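Local atomic coordinates of Exo-1,5-alpha-L-arabinofuranobiosidase (Gibberella zeae, PDB entry 5M1Z), a protein that probably hydrolyses 1,5-linked alpha-L-arabinan from the chain end, releasing arabinobiose as an exo-acting member of the arabinofuranosidases. Residues L106-S111 with W155-M160; I224-Y229 with P276-T281; T296-F301 with Q319-T324. All coordinates share one frame; numbering follows the deposited sequence.

How the interactions relate
Interactions 1, 2 and 3 come in series along the chain of a six-bladed beta-propeller. Interactions 1 and 2 each join neighbouring blades: the second strand of one blade (105-111 or 223-230) packs on the innermost strand of the next (154-162, or 277-281 with the proline before it). Interaction 3 packs residues 296-301 of a blade against the link that leaves it. The centres lie about 16 Å apart for 1 and 2, about 13 Å for 2 and 3, and about 21 Å for 1 and 3. In interactions 1 and 2 the strands that pack between blades also present Trp155, Glu156 and Glu228 to the bound arabinose-derived lactone, while interaction 3 supplies Tyr323 from a loop.

Interaction 1 of 3, residues L106-S111 with W155-M160; sequences LCSGSS and WEPFLM. With 6LW ((Z)-L-Arabinonhydroximo-1,4-lactone), chain B.
Pro157 presses its ring against Ser108, with Ser108 OG only 3.4 Å from Pro157 CB and equally near Pro157 CG. The hydroxyl is nevertheless satisfied: OG stands anti to the backbone N (chi1 -178°) and hydrogen-bonds to Glu122 O within its own blade. Pro157 CG continues onto the neighbouring backbone and meets Gly109 N at 3.8 Å. Further along, Leu159 CD1 sits 3.9 Å from Leu106 CD1, the two branched chains crossing at about a right angle, and the same methyl reaches Ser108 CB at 4.1 Å.

The strands run nearly antiparallel (167°), yet no hydrogen bond joins them. They belong to separate sheets, and side chains fill the 6.6 Å between their axes. Glu156, with a left-handed backbone, points away from this seam. Its OE1 accepts a 2.6 Å hydrogen bond from O2 of the bound lactone, and Ser171 OG is its second partner. Trp155 offers one ring face to the lactone, whose C5 lies 3.5 Å above the plane, toward the rim. Such side-chain packing between blades, without hydrogen bonds across the seam and with the inner strand also supplying ligand contacts, is characteristic of the beta-propeller and its central pocket.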
loop_
_atom_site.group_PDB
_atom_site.type_symbol
_atom_site.label_atom_id
_atom_site.label_comp_id
_atom_site.label_asym_id
_atom_site.label_seq_id
_atom_site.Cartn_x
_atom_site.Cartn_y
_atom_site.Cartn_z
ATOM N N LEU A 106 -3.208 -13.642 -1.196
ATOM C CA LEU A 106 -2.333 -13.391 -0.094
ATOM C C LEU A 106 -2.795 -12.158 0.686
ATOM O O LEU A 106 -3.324 -11.150 0.121
ATOM C CB LEU A 106 -0.892 -13.178 -0.546
ATOM C CG LEU A 106 -0.252 -14.316 -1.354
ATOM C CD1 LEU A 106 1.213 -13.987 -1.596
ATOM C CD2 LEU A 106 -0.435 -15.708 -0.731
ATOM N N CYS A 107 -2.616 -12.242 1.986
ATOM C CA CYS A 107 -2.736 -11.061 2.863
ATOM C C CYS A 107 -1.443 -10.949 3.604
ATOM O O CYS A 107 -1.069 -11.846 4.350
ATOM C CB CYS A 107 -3.894 -11.202 3.845
ATOM S SG CYS A 107 -4.107 -9.673 4.811
ATOM N N SER A 108 -0.703 -9.874 3.384
ATOM C CA SER A 108 0.464 -9.652 4.180
ATOM C C SER A 108 0.142 -8.534 5.124
ATOM O O SER A 108 -0.847 -7.846 4.973
ATOM C CB SER A 108 1.685 -9.325 3.296
ATOM O OG SER A 108 2.821 -9.149 4.130
ATOM N N GLY A 109 0.926 -8.420 6.162
ATOM C CA GLY A 109 0.730 -7.380 7.162
ATOM C C GLY A 109 1.629 -7.624 8.360
ATOM O O GLY A 109 2.461 -8.577 8.357
ATOM N N SER A 110 1.486 -6.783 9.374
ATOM C CA SER A 110 2.409 -6.828 10.508
ATOM C C SER A 110 1.691 -7.280 11.790
ATOM O O SER A 110 0.655 -6.697 12.194
ATOM C CB SER A 110 3.159 -5.513 10.678
ATOM O OG SER A 110 4.101 -5.680 11.756
ATOM N N SER A 111 2.208 -8.369 12.359
ATOM C CA SER A 111 1.762 -8.914 13.623
ATOM C C SER A 111 2.578 -8.221 14.687
ATOM O O SER A 111 3.804 -8.174 14.592
ATOM C CB SER A 111 2.003 -10.433 13.691
ATOM O OG SER A 111 1.506 -11.000 14.911
ATOM N N TRP A 155 8.024 -2.392 8.517
ATOM C CA TRP A 155 6.686 -1.954 8.202
ATOM C C TRP A 155 6.318 -2.070 6.768
ATOM O O TRP A 155 7.170 -2.092 5.898
ATOM C CB TRP A 155 6.512 -0.480 8.451
ATOM C CG TRP A 155 7.270 0.249 9.517
ATOM C CD1 TRP A 155 8.527 0.844 9.395
ATOM C CD2 TRP A 155 6.776 0.650 10.786
ATOM N NE1 TRP A 155 8.836 1.507 10.536
ATOM C CE2 TRP A 155 7.788 1.416 11.403
ATOM C CE3 TRP A 155 5.632 0.350 11.514
ATOM C CZ2 TRP A 155 7.640 1.959 12.688
ATOM C CZ3 TRP A 155 5.492 0.880 12.801
ATOM C CH2 TRP A 155 6.486 1.673 13.368
ATOM N N GLU A 156 5.022 -2.051 6.507
ATOM C CA GLU A 156 4.475 -1.655 5.178
ATOM C C GLU A 156 4.844 -2.573 4.034
ATOM O O GLU A 156 5.412 -2.141 3.041
ATOM C CB GLU A 156 4.836 -0.184 4.864
ATOM C CG GLU A 156 4.210 0.774 5.884
ATOM C CD GLU A 156 5.077 1.960 6.294
ATOM O OE1 GLU A 156 6.236 2.127 5.824
ATOM O OE2 GLU A 156 4.544 2.749 7.118
ATOM N N PRO A 157 4.430 -3.843 4.128
ATOM C CA PRO A 157 4.685 -4.761 3.007
ATOM C C PRO A 157 3.918 -4.429 1.728
ATOM O O PRO A 157 2.723 -3.987 1.774
ATOM C CB PRO A 157 4.260 -6.135 3.566
ATOM C CG PRO A 157 3.240 -5.773 4.595
ATOM C CD PRO A 157 3.725 -4.492 5.231
ATOM N N PHE A 158 4.602 -4.615 0.600
ATOM C CA PHE A 158 3.963 -4.571 -0.698
ATOM C C PHE A 158 4.483 -5.730 -1.556
ATOM O O PHE A 158 5.670 -5.962 -1.603
ATOM C CB PHE A 158 4.174 -3.206 -1.350
ATOM C CG PHE A 158 3.451 -3.043 -2.639
ATOM C CD1 PHE A 158 4.068 -3.414 -3.838
ATOM C CD2 PHE A 158 2.195 -2.476 -2.687
ATOM C CE1 PHE A 158 3.417 -3.294 -5.036
ATOM C CE2 PHE A 158 1.526 -2.351 -3.920
ATOM C CZ PHE A 158 2.137 -2.773 -5.090
ATOM N N LEU A 159 3.558 -6.460 -2.188
ATOM C CA LEU A 159 3.825 -7.712 -2.901
ATOM C C LEU A 159 3.676 -7.502 -4.396
ATOM O O LEU A 159 2.724 -6.845 -4.865
ATOM C CB LEU A 159 2.825 -8.783 -2.497
ATOM C CG LEU A 159 2.994 -9.358 -1.108
ATOM C CD1 LEU A 159 1.786 -10.195 -0.677
ATOM C CD2 LEU A 159 4.256 -10.207 -1.098
ATOM N N MET A 160 4.619 -8.063 -5.151
ATOM C CA MET A 160 4.517 -8.050 -6.589
ATOM C C MET A 160 5.357 -9.210 -7.192
ATOM O O MET A 160 6.429 -9.508 -6.701
ATOM C CB MET A 160 4.975 -6.682 -7.134
ATOM C CG MET A 160 4.815 -6.484 -8.653
ATOM S SD MET A 160 5.699 -5.032 -9.295
ATOM C CE MET A 160 7.374 -5.683 -9.218
HETATM C C3 6LW B . 6.872 4.249 8.973
HETATM C C2 6LW B . 6.907 5.090 7.703
HETATM C C1 6LW B . 5.487 5.625 7.675
HETATM O O3 6LW B . 8.081 4.466 9.692
HETATM O O4 6LW B . 4.652 5.033 8.684
HETATM O O1 6LW B . 4.646 7.833 7.509
HETATM C C4 6LW B . 5.611 4.741 9.700
HETATM N N1 6LW B . 5.023 6.622 6.913
HETATM O O2 6LW B . 7.339 4.289 6.610
HETATM C C5 6LW B . 4.892 3.781 10.622
HETATM O O5 6LW B . 3.844 4.547 11.262
#

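Interaction 2 of 3, residues I224-Y229 with P276-T281; sequences IYVYEY and PYVVWT. With 6LW ((Z)-L-Arabinonhydroximo-1,4-lactone), chain B.
A proline ring laid directly against a strand's backbone is the striking feature here: Pro276 CG comes within 3.6 Å of the carbonyl carbon Tyr227 C and is nearly as close to the amide of Glu228. This is a seam between adjacent blades of the six-bladed propeller. Strand 223-230 is the second of its sheet, while Pro276 precedes strand 277-281, the innermost of the next.

Toward Ile224 and Val278 the side chains that meet are all apolar. Val226 divides its two methyls between two partners: CG1, anti to the backbone N (chi1 178°), slides past Pro276 CB at 3.8 Å, and CG2 meets Val278 CB at 3.8 Å. Val278 extends CG2 to Ile224 CG2, 4.1 Å away, so that it spans two residues of the facing strand. The strands exchange no hydrogen bonds. Val226 pairs with Thr214 within its own blade, and Thr214 OG1 also receives the amide of Val278.

At the pocket end Glu228 packs its CB on Pro276 CD at 3.9 Å. Its CG lies between the backbone N and the carbonyl carbon (chi1 68°), and the chain extends toward the lactone. One carboxylate oxygen is held by the protein and the other faces the ligand: OE1 accepts the amide of Ser275, while Glu228 OE2 lies 2.5 Å from N1 of the lactone and 2.8 Å from its O1.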
loop_
_atom_site.group_PDB
_atom_site.type_symbol
_atom_site.label_atom_id
_atom_site.label_comp_id
_atom_site.label_asym_id
_atom_site.label_seq_id
_atom_site.Cartn_x
_atom_site.Cartn_y
_atom_site.Cartn_z
ATOM N N ILE A 224 7.718 1.294 -12.102
ATOM C CA ILE A 224 7.817 2.503 -11.313
ATOM C C ILE A 224 7.684 2.192 -9.813
ATOM O O ILE A 224 6.773 1.507 -9.389
ATOM C CB ILE A 224 6.825 3.597 -11.779
ATOM C CG1 ILE A 224 7.150 4.883 -11.026
ATOM C CG2 ILE A 224 5.363 3.205 -11.627
ATOM C CD1 ILE A 224 6.360 6.085 -11.454
ATOM N N TYR A 225 8.599 2.722 -9.024
ATOM C CA TYR A 225 8.664 2.460 -7.584
ATOM C C TYR A 225 8.450 3.784 -6.906
ATOM O O TYR A 225 9.243 4.729 -7.125
ATOM C CB TYR A 225 10.061 1.930 -7.264
ATOM C CG TYR A 225 10.434 1.689 -5.815
ATOM C CD1 TYR A 225 10.102 0.486 -5.194
ATOM C CD2 TYR A 225 11.208 2.583 -5.105
ATOM C CE1 TYR A 225 10.442 0.217 -3.888
ATOM C CE2 TYR A 225 11.604 2.316 -3.794
ATOM C CZ TYR A 225 11.213 1.117 -3.198
ATOM O OH TYR A 225 11.547 0.810 -1.916
ATOM N N VAL A 226 7.415 3.874 -6.083
ATOM C CA VAL A 226 6.998 5.145 -5.480
ATOM C C VAL A 226 7.106 5.016 -3.972
ATOM O O VAL A 226 6.795 3.956 -3.411
ATOM C CB VAL A 226 5.559 5.502 -5.933
ATOM C CG1 VAL A 226 5.058 6.780 -5.298
ATOM C CG2 VAL A 226 5.499 5.654 -7.449
ATOM N N TYR A 227 7.539 6.099 -3.309
ATOM C CA TYR A 227 7.719 6.125 -1.886
ATOM C C TYR A 227 7.644 7.522 -1.357
ATOM O O TYR A 227 7.759 8.466 -2.128
ATOM C CB TYR A 227 9.065 5.528 -1.478
ATOM C CG TYR A 227 10.277 6.135 -2.139
ATOM C CD1 TYR A 227 10.619 5.811 -3.440
ATOM C CD2 TYR A 227 11.118 6.999 -1.447
ATOM C CE1 TYR A 227 11.727 6.389 -4.067
ATOM C CE2 TYR A 227 12.230 7.542 -2.058
ATOM C CZ TYR A 227 12.537 7.226 -3.359
ATOM O OH TYR A 227 13.650 7.756 -3.949
ATOM N N GLU A 228 7.475 7.641 -0.041
ATOM C CA GLU A 228 7.578 8.939 0.625
ATOM C C GLU A 228 9.036 9.088 1.039
ATOM O O GLU A 228 9.668 8.167 1.595
ATOM C CB GLU A 228 6.623 9.062 1.797
ATOM C CG GLU A 228 6.921 8.184 2.988
ATOM C CD GLU A 228 5.999 8.475 4.148
ATOM O OE1 GLU A 228 4.999 9.184 4.006
ATOM O OE2 GLU A 228 6.316 8.039 5.235
ATOM N N TYR A 229 9.631 10.201 0.672
ATOM C CA TYR A 229 11.021 10.471 1.008
ATOM C C TYR A 229 11.081 11.393 2.254
ATOM O O TYR A 229 11.146 12.628 2.138
ATOM C CB TYR A 229 11.694 11.087 -0.210
ATOM C CG TYR A 229 13.156 11.476 -0.053
ATOM C CD1 TYR A 229 13.855 11.332 1.137
ATOM C CD2 TYR A 229 13.852 11.983 -1.173
ATOM C CE1 TYR A 229 15.191 11.701 1.235
ATOM C CE2 TYR A 229 15.149 12.360 -1.082
ATOM C CZ TYR A 229 15.817 12.220 0.110
ATOM O OH TYR A 229 17.130 12.655 0.118
ATOM N N PRO A 276 2.140 7.493 -0.288
ATOM C CA PRO A 276 1.672 7.386 -1.650
ATOM C C PRO A 276 1.295 5.978 -2.060
ATOM O O PRO A 276 1.670 5.015 -1.416
ATOM C CB PRO A 276 2.856 7.901 -2.439
ATOM C CG PRO A 276 4.028 7.458 -1.627
ATOM C CD PRO A 276 3.606 7.609 -0.222
ATOM N N TYR A 277 0.522 5.888 -3.123
ATOM C CA TYR A 277 0.066 4.651 -3.675
ATOM C C TYR A 277 0.039 4.865 -5.206
ATOM O O TYR A 277 -0.390 5.929 -5.674
ATOM C CB TYR A 277 -1.333 4.267 -3.159
ATOM C CG TYR A 277 -1.593 2.803 -3.312
ATOM C CD1 TYR A 277 -1.968 2.277 -4.537
ATOM C CD2 TYR A 277 -1.397 1.918 -2.240
ATOM C CE1 TYR A 277 -2.140 0.920 -4.709
ATOM C CE2 TYR A 277 -1.601 0.557 -2.388
ATOM C CZ TYR A 277 -1.964 0.073 -3.626
ATOM O OH TYR A 277 -2.091 -1.279 -3.857
ATOM N N VAL A 278 0.611 3.927 -5.944
ATOM C CA VAL A 278 0.667 3.996 -7.415
ATOM C C VAL A 278 0.014 2.793 -8.062
ATOM O O VAL A 278 0.133 1.668 -7.560
ATOM C CB VAL A 278 2.092 4.086 -7.946
ATOM C CG1 VAL A 278 2.918 2.810 -7.666
ATOM C CG2 VAL A 278 2.092 4.346 -9.432
ATOM N N VAL A 279 -0.686 3.033 -9.154
ATOM C CA VAL A 279 -1.117 1.997 -10.069
ATOM C C VAL A 279 -0.830 2.466 -11.479
ATOM O O VAL A 279 -0.538 3.651 -11.701
ATOM C CB VAL A 279 -2.601 1.633 -9.959
ATOM C CG1 VAL A 279 -2.929 1.023 -8.628
ATOM C CG2 VAL A 279 -3.507 2.825 -10.230
ATOM N N TRP A 280 -0.937 1.536 -12.405
ATOM C CA TRP A 280 -0.874 1.833 -13.827
ATOM C C TRP A 280 -2.109 1.246 -14.477
ATOM O O TRP A 280 -2.469 0.157 -14.163
ATOM C CB TRP A 280 0.383 1.253 -14.499
ATOM C CG TRP A 280 0.377 1.481 -15.966
ATOM C CD1 TRP A 280 0.743 2.627 -16.607
ATOM C CD2 TRP A 280 -0.050 0.576 -16.986
ATOM N NE1 TRP A 280 0.605 2.494 -17.969
ATOM C CE2 TRP A 280 0.096 1.254 -18.235
ATOM C CE3 TRP A 280 -0.545 -0.742 -16.981
ATOM C CZ2 TRP A 280 -0.212 0.660 -19.462
ATOM C CZ3 TRP A 280 -0.858 -1.339 -18.216
ATOM C CH2 TRP A 280 -0.662 -0.613 -19.457
ATOM N N THR A 281 -2.738 1.971 -15.394
ATOM C CA THR A 281 -3.828 1.413 -16.193
ATOM C C THR A 281 -3.492 1.594 -17.694
ATOM O O THR A 281 -2.858 2.572 -18.053
ATOM C CB THR A 281 -5.178 2.095 -15.879
ATOM O OG1 THR A 281 -6.199 1.692 -16.834
ATOM C CG2 THR A 281 -5.091 3.591 -15.898
HETATM C C3 6LW B . 6.872 4.249 8.973
HETATM C C2 6LW B . 6.907 5.090 7.703
HETATM C C1 6LW B . 5.487 5.625 7.675
HETATM O O3 6LW B . 8.081 4.466 9.692
HETATM O O4 6LW B . 4.652 5.033 8.684
HETATM O O1 6LW B . 4.646 7.833 7.509
HETATM C C4 6LW B . 5.611 4.741 9.700
HETATM N N1 6LW B . 5.023 6.622 6.913
HETATM O O2 6LW B . 7.339 4.289 6.610
HETATM C C5 6LW B . 4.892 3.781 10.622
HETATM O O5 6LW B . 3.844 4.547 11.262
#

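Interaction 3 of 3, residues T296-F301 with Q319-T324; sequences TRSEIF and QPTAYT. With MN (manganese (II) ion), chain J; 6LW ((Z)-L-Arabinonhydroximo-1,4-lactone), chain B; EDO (1,2-ethanediol), chain L.
Beside a manganese site on the protein's surface, the turn leading into strand 300-303 meets the loop 319-324, with Thr321 carrying the contact against Thr296, Arg297 and Ser298. The two branches of Thr321 divide the work. Its methyl CG2, anti to the backbone N, rests 3.5 Å from Thr296 C, alongside the peptide link to Arg297, whose amide N is buried here without a polar partner. Its hydroxyl OG1, anti to the carbonyl carbon (chi1 -59°), comes within 3.0 Å of Ser298 N, but the angle is too poor for a hydrogen bond.

That amide points instead at an ethanediol molecule, probably from the crystallisation liquor: Ser298 N donates to its O2 over 2.9 Å, nearly straight at 167°. O2 donates on to Ser298 OG, and the diol's other hydroxyl, O1, hydrogen-bonds with Thr321 OG1 at 3.1 Å. A water makes a second bridge, accepting from Ala322 N and bonding to Arg297 O at 2.9 Å.

In the propeller, residues 319-324 lie on the link from the outermost strand of one blade, 312-315, to strand 326-329 of the next, and Arg325 NH1 hydrogen-bonds to Ser298 O and weakly to Pro320 O, linking the two sides. The metal hangs on the outer side. Glu299 OE2 binds manganese at 2.3 Å, joined by Asp316. Glu299 OE1 takes Arg297 NE in a 3.1 Å salt bridge that lies in the guanidinium plane but is tilted 34° from that of the carboxylate. Metal and salt bridge together probably fix the carboxylate's rotation, with a weak bond from Arg297 NH2 to Glu299 OE2 in addition. At the inner end of the loop, Tyr323 brings its OH to 3.2 Å from O4 of the lactone, with the ligand's O1 at the ring edge, near its plane.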
loop_
_atom_site.group_PDB
_atom_site.type_symbol
_atom_site.label_atom_id
_atom_site.label_comp_id
_atom_site.label_asym_id
_atom_site.label_seq_id
_atom_site.Cartn_x
_atom_site.Cartn_y
_atom_site.Cartn_z
ATOM N N THR A 296 -1.830 13.320 1.946
ATOM C CA THR A 296 -2.065 14.656 2.449
ATOM C C THR A 296 -2.909 15.515 1.536
ATOM O O THR A 296 -3.227 16.612 1.939
ATOM C CB THR A 296 -0.774 15.442 2.645
ATOM O OG1 THR A 296 -0.080 15.469 1.405
ATOM C CG2 THR A 296 0.103 14.779 3.705
ATOM N N ARG A 297 -3.308 15.035 0.361
ATOM C CA ARG A 297 -4.280 15.760 -0.423
ATOM C C ARG A 297 -5.212 14.872 -1.188
ATOM O O ARG A 297 -4.964 13.685 -1.321
ATOM C CB ARG A 297 -3.618 16.816 -1.315
ATOM C CG ARG A 297 -2.280 16.541 -1.966
ATOM C CD ARG A 297 -1.609 17.887 -2.271
ATOM N NE ARG A 297 -2.591 18.787 -2.877
ATOM C CZ ARG A 297 -2.565 20.122 -2.847
ATOM N NH1 ARG A 297 -1.581 20.795 -2.247
ATOM N NH2 ARG A 297 -3.557 20.792 -3.433
ATOM N N SER A 298 -6.300 15.446 -1.672
ATOM C CA SER A 298 -7.374 14.638 -2.230
ATOM C C SER A 298 -7.280 14.381 -3.695
ATOM O O SER A 298 -7.973 13.488 -4.212
ATOM C CB SER A 298 -8.733 15.260 -1.914
ATOM O OG SER A 298 -8.814 16.533 -2.518
ATOM N N GLU A 299 -6.445 15.122 -4.395
ATOM C CA GLU A 299 -6.305 14.925 -5.819
ATOM C C GLU A 299 -5.515 13.653 -6.188
ATOM O O GLU A 299 -4.786 13.051 -5.351
ATOM C CB GLU A 299 -5.610 16.129 -6.442
ATOM C CG GLU A 299 -6.366 17.449 -6.255
ATOM C CD GLU A 299 -5.880 18.270 -5.072
ATOM O OE1 GLU A 299 -5.183 17.741 -4.195
ATOM O OE2 GLU A 299 -6.196 19.454 -5.010
ATOM N N ILE A 300 -5.622 13.275 -7.454
ATOM C CA ILE A 300 -4.760 12.219 -8.020
ATOM C C ILE A 300 -3.797 12.867 -8.985
ATOM O O ILE A 300 -4.074 13.949 -9.530
ATOM C CB ILE A 300 -5.545 11.124 -8.712
ATOM C CG1 ILE A 300 -6.443 11.689 -9.798
ATOM C CG2 ILE A 300 -6.396 10.361 -7.694
ATOM C CD1 ILE A 300 -6.989 10.657 -10.750
ATOM N N PHE A 301 -2.678 12.201 -9.190
ATOM C CA PHE A 301 -1.583 12.676 -9.987
ATOM C C PHE A 301 -1.358 11.630 -11.053
ATOM O O PHE A 301 -1.299 10.407 -10.767
ATOM C CB PHE A 301 -0.368 12.908 -9.131
ATOM C CG PHE A 301 -0.580 13.978 -8.132
ATOM C CD1 PHE A 301 -1.185 13.701 -6.916
ATOM C CD2 PHE A 301 -0.277 15.278 -8.430
ATOM C CE1 PHE A 301 -1.423 14.717 -5.974
ATOM C CE2 PHE A 301 -0.502 16.312 -7.505
ATOM C CZ PHE A 301 -1.110 16.041 -6.294
ATOM N N GLN A 319 -13.268 11.560 -3.675
ATOM C CA GLN A 319 -12.857 10.806 -2.493
ATOM C C GLN A 319 -11.995 11.689 -1.585
ATOM O O GLN A 319 -11.049 12.374 -2.055
ATOM C CB GLN A 319 -12.141 9.514 -2.914
ATOM C CG GLN A 319 -11.822 8.526 -1.773
ATOM C CD GLN A 319 -13.013 7.891 -1.087
ATOM O OE1 GLN A 319 -14.097 7.802 -1.635
ATOM N NE2 GLN A 319 -12.786 7.398 0.138
ATOM N N PRO A 320 -12.321 11.742 -0.283
ATOM C CA PRO A 320 -11.516 12.609 0.555
ATOM C C PRO A 320 -10.077 12.166 0.787
ATOM O O PRO A 320 -9.710 11.005 0.478
ATOM C CB PRO A 320 -12.294 12.633 1.891
ATOM C CG PRO A 320 -13.064 11.341 1.904
ATOM C CD PRO A 320 -13.429 11.121 0.449
ATOM N N THR A 321 -9.282 13.087 1.303
ATOM C CA THR A 321 -7.898 12.816 1.731
ATOM C C THR A 321 -7.886 11.756 2.824
ATOM O O THR A 321 -8.767 11.762 3.707
ATOM C CB THR A 321 -7.244 14.114 2.213
ATOM O OG1 THR A 321 -7.277 15.051 1.132
ATOM C CG2 THR A 321 -5.757 13.919 2.674
ATOM N N ALA A 322 -6.949 10.798 2.712
ATOM C CA ALA A 322 -6.725 9.791 3.706
ATOM C C ALA A 322 -5.268 9.303 3.737
ATOM O O ALA A 322 -4.569 9.261 2.710
ATOM C CB ALA A 322 -7.641 8.616 3.467
ATOM N N TYR A 323 -4.841 8.885 4.922
ATOM C CA TYR A 323 -3.523 8.259 5.103
ATOM C C TYR A 323 -3.471 7.008 4.240
ATOM O O TYR A 323 -4.409 6.188 4.256
ATOM C CB TYR A 323 -3.305 7.950 6.547
ATOM C CG TYR A 323 -1.956 7.359 6.849
ATOM C CD1 TYR A 323 -0.835 8.113 6.736
ATOM C CD2 TYR A 323 -1.834 6.020 7.231
ATOM C CE1 TYR A 323 0.434 7.569 6.991
ATOM C CE2 TYR A 323 -0.596 5.463 7.510
ATOM C CZ TYR A 323 0.537 6.270 7.406
ATOM O OH TYR A 323 1.746 5.775 7.696
ATOM N N THR A 324 -2.438 6.923 3.410
ATOM C CA THR A 324 -2.211 5.800 2.453
ATOM C C THR A 324 -3.475 5.388 1.683
ATOM O O THR A 324 -3.818 4.222 1.470
ATOM C CB THR A 324 -1.464 4.627 3.131
ATOM O OG1 THR A 324 -0.938 3.731 2.141
ATOM C CG2 THR A 324 -2.326 3.844 4.087
HETATM MN MN MN J . -8.020 20.583 -5.957
HETATM C C3 6LW B . 6.872 4.249 8.973
HETATM C C2 6LW B . 6.907 5.090 7.703
HETATM C C1 6LW B . 5.487 5.625 7.675
HETATM O O3 6LW B . 8.081 4.466 9.692
HETATM O O4 6LW B . 4.652 5.033 8.684
HETATM O O1 6LW B . 4.646 7.833 7.509
HETATM C C4 6LW B . 5.611 4.741 9.700
HETATM N N1 6LW B . 5.023 6.622 6.913
HETATM O O2 6LW B . 7.339 4.289 6.610
HETATM C C5 6LW B . 4.892 3.781 10.622
HETATM O O5 6LW B . 3.844 4.547 11.262
HETATM C C1 EDO L . -8.533 18.360 0.503
HETATM O O1 EDO L . -8.518 17.782 1.821
HETATM C C2 EDO L . -7.055 18.332 0.154
HETATM O O2 EDO L . -6.778 18.282 -1.254
HETATM O O HOH W 1 -5.396 11.243 0.239
#